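PDB 4OGG: protein DJ-1 homolog D from Arabidopsis thaliana, which belongs to the DJ-1/PfpI family and carries two related copies of the family's alpha/beta fold in tandem within a single chain. Local coordinates for residues Val18-Gln23 / Glu210-Phe215; Asp349-Cys354 / Gly363-Gly368. All coordinates share one frame; numbering follows the deposited sequence.

Contact 1 of 2, residues Val18-Gln23 / Glu210-Phe215; sequences VMVPFQ and EVKVPF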
loop_
_atom_site.group_PDB
_atom_site.type_symbol
_atom_site.label_atom_id
_atom_site.label_comp_id
_atom_site.label_asym_id
_atom_site.label_seq_id
_atom_site.Cartn_x
_atom_site.Cartn_y
_atom_site.Cartn_z
ATOM N N VAL C 18 21.810 -0.005 3.498
ATOM C CA VAL C 18 22.354 1.069 4.317
ATOM C C VAL C 18 22.397 0.605 5.773
ATOM O O VAL C 18 23.412 0.762 6.460
ATOM C CB VAL C 18 21.524 2.387 4.219
ATOM C CG1 VAL C 18 20.061 2.133 4.550
ATOM C CG2 VAL C 18 22.113 3.437 5.179
ATOM N N MET C 19 21.312 -0.005 6.239
ATOM C CA MET C 19 21.247 -0.427 7.631
ATOM C C MET C 19 22.164 -1.571 8.046
ATOM O O MET C 19 22.738 -1.526 9.129
ATOM C CB MET C 19 19.804 -0.764 8.022
ATOM C CG MET C 19 19.591 -0.843 9.528
ATOM S SD MET C 19 20.109 0.671 10.392
ATOM C CE MET C 19 18.560 1.594 10.445
ATOM N N VAL C 20 22.306 -2.596 7.212
ATOM C CA VAL C 20 23.166 -3.713 7.588
ATOM C C VAL C 20 24.615 -3.254 7.790
ATOM O O VAL C 20 25.199 -3.498 8.842
ATOM C CB VAL C 20 23.096 -4.865 6.553
ATOM C CG1 VAL C 20 24.061 -5.979 6.947
ATOM C CG2 VAL C 20 21.677 -5.424 6.505
ATOM N N PRO C 21 25.213 -2.575 6.797
ATOM C CA PRO C 21 26.596 -2.145 7.025
ATOM C C PRO C 21 26.699 -1.102 8.137
ATOM O O PRO C 21 27.672 -1.084 8.893
ATOM C CB PRO C 21 27.026 -1.608 5.658
ATOM C CG PRO C 21 25.743 -1.138 5.054
ATOM C CD PRO C 21 24.776 -2.236 5.431
ATOM N N PHE C 22 25.684 -0.249 8.251
ATOM C CA PHE C 22 25.672 0.788 9.286
ATOM C C PHE C 22 25.764 0.184 10.683
ATOM O O PHE C 22 26.564 0.623 11.512
ATOM C CB PHE C 22 24.392 1.633 9.189
ATOM C CG PHE C 22 24.287 2.715 10.239
ATOM C CD1 PHE C 22 25.245 3.727 10.318
ATOM C CD2 PHE C 22 23.229 2.723 11.145
ATOM C CE1 PHE C 22 25.151 4.731 11.283
ATOM C CE2 PHE C 22 23.125 3.725 12.117
ATOM C CZ PHE C 22 24.089 4.728 12.184
ATOM N N GLN C 23 24.944 -0.825 10.952
ATOM C CA GLN C 23 24.945 -1.442 12.271
ATOM C C GLN C 23 25.998 -2.529 12.456
ATOM O O GLN C 23 26.555 -2.676 13.543
ATOM C CB GLN C 23 23.549 -1.984 12.584
ATOM C CG GLN C 23 22.480 -0.910 12.477
ATOM C CD GLN C 23 21.139 -1.366 12.990
ATOM O OE1 GLN C 23 20.565 -2.333 12.486
ATOM N NE2 GLN C 23 20.627 -0.673 14.002
ATOM N N GLU C 210 15.476 -6.623 12.322
ATOM C CA GLU C 210 15.848 -7.517 13.410
ATOM C C GLU C 210 16.239 -8.932 13.039
ATOM O O GLU C 210 16.903 -9.616 13.821
ATOM C CB GLU C 210 14.749 -7.486 14.466
ATOM C CG GLU C 210 14.539 -6.057 14.940
ATOM C CD GLU C 210 13.372 -5.887 15.875
ATOM O OE1 GLU C 210 12.993 -4.721 16.111
ATOM O OE2 GLU C 210 12.843 -6.903 16.371
ATOM N N VAL C 211 15.837 -9.383 11.859
ATOM C CA VAL C 211 16.255 -10.705 11.427
ATOM C C VAL C 211 17.479 -10.544 10.521
ATOM O O VAL C 211 18.512 -11.168 10.747
ATOM C CB VAL C 211 15.141 -11.464 10.649
ATOM C CG1 VAL C 211 14.646 -10.637 9.470
ATOM C CG2 VAL C 211 15.681 -12.813 10.161
ATOM N N LYS C 212 17.376 -9.664 9.529
ATOM C CA LYS C 212 18.456 -9.478 8.568
ATOM C C LYS C 212 19.765 -8.923 9.110
ATOM O O LYS C 212 20.835 -9.439 8.785
ATOM C CB LYS C 212 17.990 -8.588 7.411
ATOM C CG LYS C 212 18.791 -8.794 6.120
ATOM C CD LYS C 212 18.416 -10.118 5.448
ATOM C CE LYS C 212 19.012 -10.231 4.048
ATOM N NZ LYS C 212 18.577 -11.476 3.342
ATOM N N VAL C 213 19.696 -7.876 9.921
ATOM C CA VAL C 213 20.920 -7.278 10.440
ATOM C C VAL C 213 21.755 -8.222 11.301
ATOM O O VAL C 213 22.936 -8.434 11.018
ATOM C CB VAL C 213 20.625 -5.969 11.207
ATOM C CG1 VAL C 213 21.921 -5.377 11.753
ATOM C CG2 VAL C 213 19.963 -4.966 10.265
ATOM N N PRO C 214 21.168 -8.803 12.360
ATOM C CA PRO C 214 21.992 -9.709 13.170
ATOM C C PRO C 214 22.438 -10.927 12.360
ATOM O O PRO C 214 23.578 -11.384 12.475
ATOM C CB PRO C 214 21.061 -10.095 14.322
ATOM C CG PRO C 214 20.148 -8.892 14.441
ATOM C CD PRO C 214 19.854 -8.584 12.992
ATOM N N PHE C 215 21.534 -11.438 11.530
ATOM C CA PHE C 215 21.819 -12.613 10.712
ATOM C C PHE C 215 23.027 -12.390 9.811
ATOM O O PHE C 215 23.977 -13.174 9.826
ATOM C CB PHE C 215 20.584 -12.973 9.873
ATOM C CG PHE C 215 20.694 -14.288 9.149
ATOM C CD1 PHE C 215 21.118 -14.338 7.825
ATOM C CD2 PHE C 215 20.368 -15.478 9.791
ATOM C CE1 PHE C 215 21.216 -15.553 7.147
ATOM C CE2 PHE C 215 20.462 -16.702 9.123
ATOM C CZ PHE C 215 20.887 -16.737 7.798
#
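The interface between the two DJ-1/PfpI halves of the chain is built here by corresponding helices, 15-27 and 208-221, which come closest at Val20 and Val213, near the centre of the molecule. The short axes pass 9.2 Å apart with a crossing angle of -45°, and the two valine CA atoms come within 5.1 Å. Both residues occupy the same place in the sequence of their own half, each just before a proline whose nitrogen has no bond to the preceding turn and which leaves the helix kinked.

Their side chains slide past one another in opposite directions, CG2 of Val20 meeting CG2 of Val213 at 4.2 Å. In each, CG1 stands anti to the backbone N (chi1 177° in Val20), which leaves CG2 beside that nitrogen as the touching branch. Val213 CG2 also packs against Met19 CG at 4.2 Å, while Val20 CG2 is 4.5 Å from the CG of Lys212. The lysine tip leads away from the interface to a salt bridge with Glu174 of the first half.

Gln23 crosses the Val213 side chain at about a right angle. Its OE1 lies 3.4 Å from Val213 CG1 and 3.5 Å from Val213 CG2, and so rests against both methyls of the isopropyl group. This is packing of an amide oxygen on carbon; the polar bonds of Gln23 run to the second half, from OE1 to His369 ND1 and from NE2 to Trp366 O.

No hydrogen bond joins the two helical segments directly. The contact is small and buried, valine methyls and aliphatic carbons with one amide oxygen laid on them; the bonds at OE1 and NE2 fix the rotation of the Gln23 amide, and its oxygen lies against Val213.

Contact 2 of 2, residues Asp349-Cys354 / Gly363-Gly368; sequences DPIDRC and GAAWPG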
loop_
_atom_site.group_PDB
_atom_site.type_symbol
_atom_site.label_atom_id
_atom_site.label_comp_id
_atom_site.label_asym_id
_atom_site.label_seq_id
_atom_site.Cartn_x
_atom_site.Cartn_y
_atom_site.Cartn_z
ATOM N N ASP C 349 16.878 2.651 27.942
ATOM C CA ASP C 349 17.088 4.065 27.652
ATOM C C ASP C 349 18.570 4.416 27.725
ATOM O O ASP C 349 19.192 4.298 28.779
ATOM C CB ASP C 349 16.303 4.932 28.638
ATOM C CG ASP C 349 16.533 6.415 28.419
ATOM O OD1 ASP C 349 16.319 6.892 27.285
ATOM O OD2 ASP C 349 16.925 7.104 29.382
ATOM N N PRO C 350 19.159 4.852 26.598
ATOM C CA PRO C 350 18.514 5.027 25.292
ATOM C C PRO C 350 17.982 3.725 24.695
ATOM O O PRO C 350 18.360 2.630 25.116
ATOM C CB PRO C 350 19.619 5.651 24.447
ATOM C CG PRO C 350 20.853 5.040 25.025
ATOM C CD PRO C 350 20.596 5.160 26.508
ATOM N N ILE C 351 17.107 3.859 23.706
ATOM C CA ILE C 351 16.488 2.713 23.055
ATOM C C ILE C 351 17.473 1.776 22.357
ATOM O O ILE C 351 17.147 0.619 22.092
ATOM C CB ILE C 351 15.428 3.180 22.025
ATOM C CG1 ILE C 351 14.587 1.989 21.566
ATOM C CG2 ILE C 351 16.102 3.849 20.840
ATOM C CD1 ILE C 351 13.724 1.409 22.664
ATOM N N ASP C 352 18.677 2.264 22.071
ATOM C CA ASP C 352 19.679 1.449 21.392
ATOM C C ASP C 352 20.631 0.746 22.360
ATOM O O ASP C 352 21.621 0.140 21.943
ATOM C CB ASP C 352 20.475 2.309 20.406
ATOM C CG ASP C 352 21.290 3.385 21.095
ATOM O OD1 ASP C 352 20.757 4.045 22.011
ATOM O OD2 ASP C 352 22.462 3.579 20.710
ATOM N N ARG C 353 20.322 0.822 23.650
ATOM C CA ARG C 353 21.143 0.186 24.672
ATOM C C ARG C 353 20.758 -1.285 24.835
ATOM O O ARG C 353 19.579 -1.642 24.765
ATOM C CB ARG C 353 20.976 0.921 26.008
ATOM C CG ARG C 353 21.724 0.289 27.174
ATOM C CD ARG C 353 21.297 0.896 28.508
ATOM N NE ARG C 353 21.755 2.269 28.692
ATOM C CZ ARG C 353 23.033 2.621 28.788
ATOM N NH1 ARG C 353 23.983 1.699 28.715
ATOM N NH2 ARG C 353 23.361 3.895 28.962
ATOM N N CYS C 354 21.758 -2.139 25.029
ATOM C CA CYS C 354 21.523 -3.564 25.232
ATOM C C CYS C 354 22.177 -3.997 26.536
ATOM O O CYS C 354 23.074 -3.323 27.043
ATOM C CB CYS C 354 22.082 -4.390 24.072
ATOM S SG CYS C 354 21.091 -4.278 22.567
ATOM N N GLY C 363 17.995 -6.889 23.768
ATOM C CA GLY C 363 17.884 -5.581 23.151
ATOM C C GLY C 363 16.425 -5.165 23.199
ATOM O O GLY C 363 15.551 -5.995 23.454
ATOM N N ALA C 364 16.152 -3.891 22.941
ATOM C CA ALA C 364 14.785 -3.385 22.994
ATOM C C ALA C 364 14.135 -3.145 21.636
ATOM O O ALA C 364 12.928 -3.329 21.483
ATOM C CB ALA C 364 14.752 -2.098 23.804
ATOM N N ALA C 365 14.928 -2.726 20.658
ATOM C CA ALA C 365 14.408 -2.429 19.323
ATOM C C ALA C 365 15.551 -2.423 18.318
ATOM O O ALA C 365 16.718 -2.482 18.710
ATOM C CB ALA C 365 13.713 -1.074 19.337
ATOM N N TRP C 366 15.238 -2.316 17.030
ATOM C CA TRP C 366 16.303 -2.349 16.033
ATOM C C TRP C 366 17.415 -1.307 16.148
ATOM O O TRP C 366 18.522 -1.543 15.671
ATOM C CB TRP C 366 15.749 -2.373 14.593
ATOM C CG TRP C 366 14.698 -1.370 14.225
ATOM C CD1 TRP C 366 13.352 -1.598 14.122
ATOM C CD2 TRP C 366 14.911 -0.026 13.773
ATOM N NE1 TRP C 366 12.717 -0.483 13.622
ATOM C CE2 TRP C 366 13.648 0.496 13.402
ATOM C CE3 TRP C 366 16.046 0.789 13.640
ATOM C CZ2 TRP C 366 13.489 1.794 12.906
ATOM C CZ3 TRP C 366 15.888 2.081 13.145
ATOM C CH2 TRP C 366 14.617 2.569 12.784
ATOM N N PRO C 367 17.148 -0.147 16.773
ATOM C CA PRO C 367 18.246 0.821 16.871
ATOM C C PRO C 367 19.407 0.271 17.705
ATOM O O PRO C 367 20.534 0.759 17.616
ATOM C CB PRO C 367 17.588 2.023 17.544
ATOM C CG PRO C 367 16.176 1.953 17.044
ATOM C CD PRO C 367 15.864 0.472 17.149
ATOM N N GLY C 368 19.124 -0.750 18.510
ATOM C CA GLY C 368 20.150 -1.331 19.362
ATOM C C GLY C 368 20.980 -2.476 18.801
ATOM O O GLY C 368 21.713 -3.127 19.548
HETATM O O HOH W 1 18.124 -2.072 22.251
#
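One water molecule bridges Ile351, Arg353 and Ala364 and is gripped on three sides. It donates to the carbonyl oxygens of Ile351 and Arg353, both O atoms at 2.9 Å, and accepts from Ala364 N at 2.8 Å. No direct hydrogen bond crosses between 349-354 and 363-368, which leaves this water as the polar link between their backbones.

Ile351 supplies the apolar part. With CG1 anti to the backbone N (chi1 -168°), its longer branch reaches over the two alanines: CD1 meets Ala364 CB at 3.8 Å, and CG1 lies 3.9 Å from Ala365 CB. The CG2 branch goes to the proline instead, 4.1 Å from Pro367 CB.

Beside the isoleucine the two backbones come closer. Asp352 CB lies 3.2 Å from Pro367 O, and Asp352 O approaches Gly368 CA to 3.3 Å, a fit that the lack of a side chain on Gly368 permits. Cys354 SG lies between Gly363 CA and Gly368 O, 3.3 Å from the latter, and the backbone N of Cys354 is held by Glu371.

Within 349-354, a type I beta turn from Pro350 to Arg353 sets Ile351 and Asp352 at the corner. Arg353 NE reaches back to Asp349 O in a nearly straight bond (168°), with the oxygen in the guanidinium plane but the donor above the carbonyl plane.

The two segments flank an antiparallel pair, strands 355-357 and 360-362, at the border of the second half's mixed sheet. Gly368, at the N-cap position of helix 369-380, completes the strand-to-helix connection of this alpha/beta fold.

How the contacts relate
The contacts follow one another along the chain, with contact 1 complete before contact 2 begins, and their centres lie 14 Å apart. Contact 1 sits almost at the centre of the molecule and joins the two family halves through one helix of each; contact 2 lies wholly in the second half, about 15 Å from the chain centre, at the end of its six-stranded sheet. They meet at Trp366, whose CZ3 lies 3.8 Å from Met19 CE. The loop leading from strand 360-362 into helix 369-380 thus packs on both helices of contact 1, against Met19 and Gln23 of one and Glu210 of the other, tying the border of one half's sheet to the junction between the halves.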